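Local coordinates for protein lectin (PDB 4HR6) that serves as a chain of a nontoxic three-chain seed lectin, homologous to type II ribosome-inactivating proteins, whose beta-trefoil part probably binds carbohydrate, at residues W150-L155 / F167-E172; V171-S176 / Y188-A193; I16-D21 / L108-M113. All coordinates share one frame; numbering follows the deposited sequence.

Contact 1 (W150-L155 / F167-E172)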
loop_
_atom_site.group_PDB
_atom_site.type_symbol
_atom_site.label_atom_id
_atom_site.label_comp_id
_atom_site.label_asym_id
_atom_site.label_seq_id
_atom_site.Cartn_x
_atom_site.Cartn_y
_atom_site.Cartn_z
ATOM N N TRP B 150 1.261 -7.783 9.447
ATOM C CA TRP B 150 -0.004 -7.824 8.699
ATOM C C TRP B 150 -1.247 -7.723 9.574
ATOM O O TRP B 150 -2.215 -7.039 9.227
ATOM C CB TRP B 150 -0.082 -9.114 7.893
ATOM C CG TRP B 150 -1.335 -9.289 7.167
ATOM C CD1 TRP B 150 -1.777 -8.546 6.125
ATOM C CD2 TRP B 150 -2.323 -10.308 7.383
ATOM N NE1 TRP B 150 -2.987 -9.029 5.674
ATOM C CE2 TRP B 150 -3.349 -10.101 6.436
ATOM C CE3 TRP B 150 -2.447 -11.362 8.296
ATOM C CZ2 TRP B 150 -4.486 -10.910 6.364
ATOM C CZ3 TRP B 150 -3.575 -12.172 8.227
ATOM C CH2 TRP B 150 -4.576 -11.948 7.257
ATOM N N SER B 151 -1.235 -8.449 10.686
ATOM C CA SER B 151 -2.351 -8.418 11.616
ATOM C C SER B 151 -2.567 -7.027 12.180
ATOM O O SER B 151 -3.676 -6.526 12.209
ATOM C CB SER B 151 -2.110 -9.389 12.776
ATOM O OG SER B 151 -3.233 -9.354 13.631
ATOM N N GLU B 152 -1.486 -6.433 12.642
ATOM C CA GLU B 152 -1.485 -5.101 13.220
ATOM C C GLU B 152 -1.864 -4.019 12.193
ATOM O O GLU B 152 -2.607 -3.098 12.525
ATOM C CB GLU B 152 -0.095 -4.831 13.777
ATOM C CG GLU B 152 0.071 -3.537 14.539
ATOM C CD GLU B 152 -0.794 -3.438 15.788
ATOM O OE1 GLU B 152 -1.204 -4.474 16.339
ATOM O OE2 GLU B 152 -1.059 -2.299 16.220
ATOM N N ILE B 153 -1.352 -4.134 10.962
ATOM C CA ILE B 153 -1.738 -3.227 9.869
ATOM C C ILE B 153 -3.205 -3.354 9.574
ATOM O O ILE B 153 -3.896 -2.355 9.427
ATOM C CB ILE B 153 -0.968 -3.524 8.558
ATOM C CG1 ILE B 153 0.476 -3.071 8.683
ATOM C CG2 ILE B 153 -1.606 -2.857 7.340
ATOM C CD1 ILE B 153 1.371 -3.637 7.601
ATOM N N SER B 154 -3.698 -4.573 9.463
ATOM C CA SER B 154 -5.135 -4.736 9.286
ATOM C C SER B 154 -5.951 -4.060 10.409
ATOM O O SER B 154 -6.958 -3.439 10.151
ATOM C CB SER B 154 -5.516 -6.215 9.238
ATOM O OG SER B 154 -4.860 -6.927 8.228
ATOM N N LEU B 155 -5.540 -4.237 11.664
ATOM C CA LEU B 155 -6.227 -3.598 12.791
ATOM C C LEU B 155 -6.210 -2.078 12.650
ATOM O O LEU B 155 -7.223 -1.429 12.859
ATOM C CB LEU B 155 -5.565 -3.964 14.134
ATOM C CG LEU B 155 -6.112 -3.254 15.385
ATOM C CD1 LEU B 155 -7.560 -3.590 15.644
ATOM C CD2 LEU B 155 -5.317 -3.646 16.607
ATOM N N PHE B 167 -3.841 6.134 12.257
ATOM C CA PHE B 167 -3.675 4.913 13.016
ATOM C C PHE B 167 -3.722 5.212 14.515
ATOM O O PHE B 167 -3.458 6.332 14.942
ATOM C CB PHE B 167 -2.319 4.283 12.673
ATOM C CG PHE B 167 -2.253 3.646 11.307
ATOM C CD1 PHE B 167 -1.126 2.939 10.945
ATOM C CD2 PHE B 167 -3.321 3.697 10.421
ATOM C CE1 PHE B 167 -1.033 2.316 9.714
ATOM C CE2 PHE B 167 -3.240 3.069 9.192
ATOM C CZ PHE B 167 -2.095 2.375 8.843
ATOM N N GLY B 168 -4.056 4.199 15.305
ATOM C CA GLY B 168 -4.037 4.318 16.757
ATOM C C GLY B 168 -2.645 4.074 17.277
ATOM O O GLY B 168 -2.313 4.467 18.383
ATOM N N SER B 169 -1.823 3.427 16.462
ATOM C CA SER B 169 -0.475 3.088 16.841
ATOM C C SER B 169 0.436 3.091 15.603
ATOM O O SER B 169 -0.014 2.838 14.487
ATOM C CB SER B 169 -0.486 1.727 17.555
ATOM O OG SER B 169 0.637 0.939 17.205
ATOM N N VAL B 170 1.712 3.381 15.810
ATOM C CA VAL B 170 2.697 3.387 14.732
ATOM C C VAL B 170 3.063 1.961 14.320
ATOM O O VAL B 170 3.224 1.098 15.168
ATOM C CB VAL B 170 3.967 4.145 15.166
ATOM C CG1 VAL B 170 5.089 3.979 14.152
ATOM C CG2 VAL B 170 3.649 5.619 15.359
ATOM N N VAL B 171 3.156 1.718 13.013
ATOM C CA VAL B 171 3.730 0.477 12.483
ATOM C C VAL B 171 5.119 0.765 11.909
ATOM O O VAL B 171 5.290 1.729 11.184
ATOM C CB VAL B 171 2.859 -0.097 11.361
ATOM C CG1 VAL B 171 3.487 -1.369 10.803
ATOM C CG2 VAL B 171 1.441 -0.361 11.859
ATOM N N GLU B 172 6.084 -0.096 12.214
ATOM C CA GLU B 172 7.460 0.051 11.787
ATOM C C GLU B 172 7.745 -0.833 10.589
ATOM O O GLU B 172 7.824 -2.047 10.714
ATOM C CB GLU B 172 8.405 -0.329 12.929
ATOM C CG GLU B 172 8.028 0.314 14.250
ATOM C CD GLU B 172 9.149 0.288 15.265
ATOM O OE1 GLU B 172 9.667 -0.801 15.574
ATOM O OE2 GLU B 172 9.511 1.367 15.750
#
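The carboxylate of E152 approaches the hydroxyl of S169, with OE2 3.8 Å from S169 OG, too long for a hydrogen bond. Both its oxygens are engaged elsewhere: OE2 by NE2 of Q156, one turn on, and OE1 by ND2 of N1 of another chain. The other flat group, the indole of W150, has S154 OG over one face, 3.8 Å above the ring plane and displaced toward the rim; K119 makes a cation-pi contact, the ring of F120 meets it steeply inclined, and NE1 donates to L197 O. S154 OG donates to W150 O at 2.8 Å and is also bonded to L199 N, while S154 N reaches this carbonyl from the opposite face of its plane. The two segments join helix 141-159 to the antiparallel hairpin 166-174/180-185, a feature of the C-terminal part of the ribosome-inactivating A-chain fold. Between them, I153 and V171 supply the apolar contact: I153 CG1 lies 4.1 Å from V171 CG1, and the side chains cross at about a right angle. E152 CG stands opposite its backbone N (chi1 -174°), 4.4 Å from V171 CG2, and the bend at chi2 (62°) turns the carboxylate toward S169.

Contact 2 (V171-S176 / Y188-A193)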
loop_
_atom_site.group_PDB
_atom_site.type_symbol
_atom_site.label_atom_id
_atom_site.label_comp_id
_atom_site.label_asym_id
_atom_site.label_seq_id
_atom_site.Cartn_x
_atom_site.Cartn_y
_atom_site.Cartn_z
ATOM N N VAL B 171 3.156 1.718 13.013
ATOM C CA VAL B 171 3.730 0.477 12.483
ATOM C C VAL B 171 5.119 0.765 11.909
ATOM O O VAL B 171 5.290 1.729 11.184
ATOM C CB VAL B 171 2.859 -0.097 11.361
ATOM C CG1 VAL B 171 3.487 -1.369 10.803
ATOM C CG2 VAL B 171 1.441 -0.361 11.859
ATOM N N GLU B 172 6.084 -0.096 12.214
ATOM C CA GLU B 172 7.460 0.051 11.787
ATOM C C GLU B 172 7.745 -0.833 10.589
ATOM O O GLU B 172 7.824 -2.047 10.714
ATOM C CB GLU B 172 8.405 -0.329 12.929
ATOM C CG GLU B 172 8.028 0.314 14.250
ATOM C CD GLU B 172 9.149 0.288 15.265
ATOM O OE1 GLU B 172 9.667 -0.801 15.574
ATOM O OE2 GLU B 172 9.511 1.367 15.750
ATOM N N LEU B 173 7.882 -0.222 9.418
ATOM C CA LEU B 173 8.238 -0.956 8.209
ATOM C C LEU B 173 9.610 -0.545 7.706
ATOM O O LEU B 173 10.115 0.519 8.047
ATOM C CB LEU B 173 7.202 -0.722 7.127
ATOM C CG LEU B 173 5.782 -1.209 7.409
ATOM C CD1 LEU B 173 4.918 -0.925 6.191
ATOM C CD2 LEU B 173 5.759 -2.693 7.749
ATOM N N TYR B 174 10.209 -1.414 6.904
ATOM C CA TYR B 174 11.487 -1.161 6.285
ATOM C C TYR B 174 11.351 -1.088 4.782
ATOM O O TYR B 174 10.512 -1.764 4.211
ATOM C CB TYR B 174 12.475 -2.260 6.660
ATOM C CG TYR B 174 12.887 -2.169 8.087
ATOM C CD1 TYR B 174 12.173 -2.828 9.074
ATOM C CD2 TYR B 174 13.972 -1.389 8.465
ATOM C CE1 TYR B 174 12.538 -2.746 10.402
ATOM C CE2 TYR B 174 14.347 -1.292 9.796
ATOM C CZ TYR B 174 13.626 -1.973 10.757
ATOM O OH TYR B 174 13.985 -1.884 12.081
ATOM N N ASN B 175 12.185 -0.258 4.145
ATOM C CA ASN B 175 12.269 -0.225 2.685
ATOM C C ASN B 175 13.383 -1.133 2.231
ATOM O O ASN B 175 14.037 -1.755 3.061
ATOM C CB ASN B 175 12.374 1.213 2.130
ATOM C CG ASN B 175 13.708 1.902 2.418
ATOM O OD1 ASN B 175 14.682 1.316 2.897
ATOM N ND2 ASN B 175 13.740 3.183 2.119
ATOM N N SER B 176 13.566 -1.247 0.922
ATOM C CA SER B 176 14.596 -2.129 0.366
ATOM C C SER B 176 16.037 -1.717 0.699
ATOM O O SER B 176 16.949 -2.521 0.547
ATOM C CB SER B 176 14.441 -2.261 -1.154
ATOM O OG SER B 176 13.114 -2.585 -1.505
ATOM N N TYR B 188 -0.143 6.609 3.034
ATOM C CA TYR B 188 1.141 6.168 2.508
ATOM C C TYR B 188 0.892 5.077 1.467
ATOM O O TYR B 188 0.111 4.146 1.713
ATOM C CB TYR B 188 2.031 5.637 3.616
ATOM C CG TYR B 188 2.472 6.694 4.590
ATOM C CD1 TYR B 188 1.652 7.072 5.648
ATOM C CD2 TYR B 188 3.712 7.315 4.465
ATOM C CE1 TYR B 188 2.045 8.039 6.549
ATOM C CE2 TYR B 188 4.110 8.294 5.354
ATOM C CZ TYR B 188 3.270 8.651 6.402
ATOM O OH TYR B 188 3.635 9.618 7.316
ATOM N N PRO B 189 1.522 5.199 0.287
ATOM C CA PRO B 189 1.252 4.176 -0.726
ATOM C C PRO B 189 1.688 2.785 -0.289
ATOM O O PRO B 189 1.066 1.788 -0.685
ATOM C CB PRO B 189 2.049 4.655 -1.960
ATOM C CG PRO B 189 2.918 5.761 -1.496
ATOM C CD PRO B 189 2.314 6.321 -0.248
ATOM N N ILE B 190 2.711 2.712 0.563
ATOM C CA ILE B 190 3.181 1.415 1.033
ATOM C C ILE B 190 2.199 0.736 1.997
ATOM O O ILE B 190 2.431 -0.383 2.429
ATOM C CB ILE B 190 4.590 1.477 1.632
ATOM C CG1 ILE B 190 4.603 2.143 3.007
ATOM C CG2 ILE B 190 5.531 2.202 0.685
ATOM C CD1 ILE B 190 5.991 2.183 3.608
ATOM N N ILE B 191 1.093 1.403 2.309
ATOM C CA ILE B 191 -0.013 0.738 2.920
ATOM C C ILE B 191 -1.124 0.558 1.916
ATOM O O ILE B 191 -1.488 -0.563 1.579
ATOM C CB ILE B 191 -0.542 1.514 4.147
ATOM C CG1 ILE B 191 0.552 1.630 5.215
ATOM C CG2 ILE B 191 -1.779 0.833 4.698
ATOM C CD1 ILE B 191 1.085 0.316 5.744
ATOM N N LEU B 192 -1.652 1.678 1.446
ATOM C CA LEU B 192 -2.865 1.708 0.673
ATOM C C LEU B 192 -2.761 0.962 -0.657
ATOM O O LEU B 192 -3.722 0.341 -1.091
ATOM C CB LEU B 192 -3.248 3.173 0.412
ATOM C CG LEU B 192 -4.646 3.382 -0.166
ATOM C CD1 LEU B 192 -5.673 2.803 0.792
ATOM C CD2 LEU B 192 -4.932 4.851 -0.440
ATOM N N ALA B 193 -1.608 1.027 -1.305
ATOM C CA ALA B 193 -1.424 0.357 -2.599
ATOM C C ALA B 193 -0.711 -0.978 -2.478
ATOM O O ALA B 193 -0.343 -1.563 -3.488
ATOM C CB ALA B 193 -0.647 1.262 -3.561
#
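I190 and I191, consecutive residues of the short helix 189-192, both touch a single methyl of L173 on the facing strand. The helix is introduced by Y188 at the N-cap position. Its carbonyl O accepts two backbone N-H groups, from I191 N at 3.0 Å and from L192 N at 3.0 Å, which ties down the first turn, and its phenol OH bonds to Y134 N of another chain. P189 begins the turn, and its O accepts from A193 N, the first residue past the helix. At I190, CG1 stands between the backbone N and the carbonyl carbon; this chi1 of 74°, with an extended chi2, carries I190 CD1 to within 4.2 Å of L173 CD1, and the two side chains run past one another in opposite senses. This contact joins the helix to strand 166-174, one half of the antiparallel hairpin 166-174/180-185, where L173 pairs through its backbone with I181. I191 follows with CD1 4.1 Å from L173 CD1, the isoleucine set at a slant across the leucine. Measured at L173 CD1, the directions to the CD1 atoms of I190 and I191 differ by about 87°, and I190 CD1 is 5.7 Å from I191 CD1, so the one leucine methyl is approached from two nearly perpendicular directions. All three residues that carry the contact are buried: I191 also rests on V183 of the partner strand, I190 on Y264 of another chain, and L173 on S145 and L146 of helix 141-159.

Contact 3 (I16-D21 / L108-M113)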
loop_
_atom_site.group_PDB
_atom_site.type_symbol
_atom_site.label_atom_id
_atom_site.label_comp_id
_atom_site.label_asym_id
_atom_site.label_seq_id
_atom_site.Cartn_x
_atom_site.Cartn_y
_atom_site.Cartn_z
ATOM N N ILE B 16 0.108 -31.475 -4.411
ATOM C CA ILE B 16 -0.351 -31.436 -3.027
ATOM C C ILE B 16 -1.565 -30.524 -2.917
ATOM O O ILE B 16 -1.728 -29.608 -3.713
ATOM C CB ILE B 16 0.729 -30.953 -2.062
ATOM C CG1 ILE B 16 1.087 -29.481 -2.312
ATOM C CG2 ILE B 16 1.969 -31.846 -2.168
ATOM C CD1 ILE B 16 2.061 -28.935 -1.294
ATOM N N THR B 17 -2.425 -30.803 -1.944
ATOM C CA THR B 17 -3.557 -29.951 -1.665
ATOM C C THR B 17 -3.357 -29.334 -0.295
ATOM O O THR B 17 -3.204 -30.037 0.697
ATOM C CB THR B 17 -4.872 -30.733 -1.678
ATOM O OG1 THR B 17 -5.103 -31.217 -2.992
ATOM C CG2 THR B 17 -6.033 -29.840 -1.298
ATOM N N LEU B 18 -3.416 -28.015 -0.258
ATOM C CA LEU B 18 -3.142 -27.256 0.930
ATOM C C LEU B 18 -4.429 -26.583 1.405
ATOM O O LEU B 18 -5.150 -25.974 0.608
ATOM C CB LEU B 18 -2.079 -26.242 0.572
ATOM C CG LEU B 18 -1.591 -25.285 1.632
ATOM C CD1 LEU B 18 -0.695 -25.996 2.621
ATOM C CD2 LEU B 18 -0.851 -24.166 0.915
ATOM N N ALA B 19 -4.722 -26.706 2.698
ATOM C CA ALA B 19 -5.963 -26.179 3.263
ATOM C C ALA B 19 -5.677 -24.953 4.115
ATOM O O ALA B 19 -4.757 -24.946 4.927
ATOM C CB ALA B 19 -6.679 -27.248 4.091
ATOM N N ILE B 20 -6.474 -23.919 3.905
ATOM C CA ILE B 20 -6.243 -22.612 4.498
ATOM C C ILE B 20 -7.483 -22.187 5.255
ATOM O O ILE B 20 -8.577 -22.228 4.711
ATOM C CB ILE B 20 -5.942 -21.555 3.408
ATOM C CG1 ILE B 20 -4.468 -21.588 3.018
ATOM C CG2 ILE B 20 -6.257 -20.151 3.893
ATOM C CD1 ILE B 20 -4.095 -22.732 2.126
ATOM N N ASP B 21 -7.290 -21.779 6.504
ATOM C CA ASP B 21 -8.346 -21.238 7.355
ATOM C C ASP B 21 -8.614 -19.810 6.896
ATOM O O ASP B 21 -7.739 -18.981 7.008
ATOM C CB ASP B 21 -7.847 -21.244 8.801
ATOM C CG ASP B 21 -8.942 -20.900 9.828
ATOM O OD1 ASP B 21 -9.975 -20.306 9.466
ATOM O OD2 ASP B 21 -8.747 -21.225 11.020
ATOM N N LEU B 108 7.939 -22.889 4.894
ATOM C CA LEU B 108 8.397 -21.494 4.844
ATOM C C LEU B 108 8.425 -20.923 3.411
ATOM O O LEU B 108 7.962 -19.800 3.154
ATOM C CB LEU B 108 9.767 -21.403 5.484
ATOM C CG LEU B 108 9.964 -20.779 6.868
ATOM C CD1 LEU B 108 8.699 -20.488 7.624
ATOM C CD2 LEU B 108 10.938 -21.609 7.702
ATOM N N VAL B 109 8.909 -21.719 2.469
ATOM C CA VAL B 109 8.904 -21.318 1.074
ATOM C C VAL B 109 7.486 -21.127 0.545
ATOM O O VAL B 109 7.143 -20.084 -0.035
ATOM C CB VAL B 109 9.657 -22.348 0.210
ATOM C CG1 VAL B 109 9.548 -21.994 -1.255
ATOM C CG2 VAL B 109 11.128 -22.429 0.621
ATOM N N ILE B 110 6.653 -22.145 0.750
ATOM C CA ILE B 110 5.329 -22.182 0.167
ATOM C C ILE B 110 4.436 -21.094 0.768
ATOM O O ILE B 110 3.747 -20.388 0.046
ATOM C CB ILE B 110 4.697 -23.576 0.340
ATOM C CG1 ILE B 110 5.370 -24.570 -0.597
ATOM C CG2 ILE B 110 3.207 -23.526 0.043
ATOM C CD1 ILE B 110 5.260 -26.002 -0.148
ATOM N N ILE B 111 4.457 -20.962 2.086
ATOM C CA ILE B 111 3.622 -19.990 2.759
ATOM C C ILE B 111 3.958 -18.583 2.246
ATOM O O ILE B 111 3.070 -17.819 1.885
ATOM C CB ILE B 111 3.755 -20.122 4.305
ATOM C CG1 ILE B 111 3.056 -21.410 4.762
ATOM C CG2 ILE B 111 3.164 -18.928 5.031
ATOM C CD1 ILE B 111 3.326 -21.771 6.200
ATOM N N GLN B 112 5.239 -18.262 2.170
ATOM C CA GLN B 112 5.634 -16.933 1.721
ATOM C C GLN B 112 5.263 -16.675 0.273
ATOM O O GLN B 112 4.708 -15.634 -0.047
ATOM C CB GLN B 112 7.110 -16.712 1.950
ATOM C CG GLN B 112 7.436 -16.586 3.417
ATOM C CD GLN B 112 8.875 -16.245 3.637
ATOM O OE1 GLN B 112 9.748 -17.115 3.600
ATOM N NE2 GLN B 112 9.138 -14.977 3.868
ATOM N N MET B 113 5.531 -17.644 -0.592
ATOM C CA MET B 113 5.329 -17.465 -2.020
ATOM C C MET B 113 3.874 -17.542 -2.437
ATOM O O MET B 113 3.532 -17.090 -3.539
ATOM C CB MET B 113 6.130 -18.480 -2.804
ATOM C CG MET B 113 7.618 -18.211 -2.785
ATOM S SD MET B 113 8.582 -19.387 -3.758
ATOM C CE MET B 113 8.107 -18.922 -5.428
#
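The mixed sheet of the ribosome-inactivating A-chain fold meets helix 103-119 here, through I16 and L18 of strand 15-21 and I110 of the helix. The evidence is a pair of apolar contacts with no hydrogen bond between the segments. I16 and L18 are two positions apart, so both point from the same face of the strand toward the helix, and I110 points back at them. Its two branches divide the work. CG2, opposite the backbone N because chi1 is -73°, lies 4.2 Å from L18 CD2, whereas the longer arm carries CD1 to 4.5 Å from I16 CD1. The side chains of L18 and I110 lie antiparallel alongside one another, L18 having CG opposite its backbone N (chi1 180°). The nearest CA pair, L18 CA and I110 CA, is 9.9 Å apart, so side chains bridge the interface. All three are buried. Around them, helix 85-96 closes in with L88, A91 and L95 on I110, L95 also touching I16, while L8 of the adjacent strand 3-9 packs on I110 too. That strand pairs through its backbone with I16 and L18, strand 26-32 pairs with T17 and A19, and helix 67-74 receives I111 on F67 and L70.

Contacts 1 and 2 lie on the same side of the chain's centre, each about 18 Å from it, with their own centres about 11 Å apart. They share V171 and E172, so strand 166-174 serves both: contact 1 uses its earlier part against helix 141-159, and in contact 2 L173 adds helix 189-192. Contact 3 is closer to the middle, about 7 Å from the chain's centre, and its centre is about 24 Å from that of contact 1 and 25 Å from that of contact 2. Nearest atoms are about 8 Å and 13 Å away respectively, so neither touches it. Both segments of contact 3 precede those of contacts 1 and 2 in sequence; it lies in the sheet-and-helix part, the other two in the hairpin region.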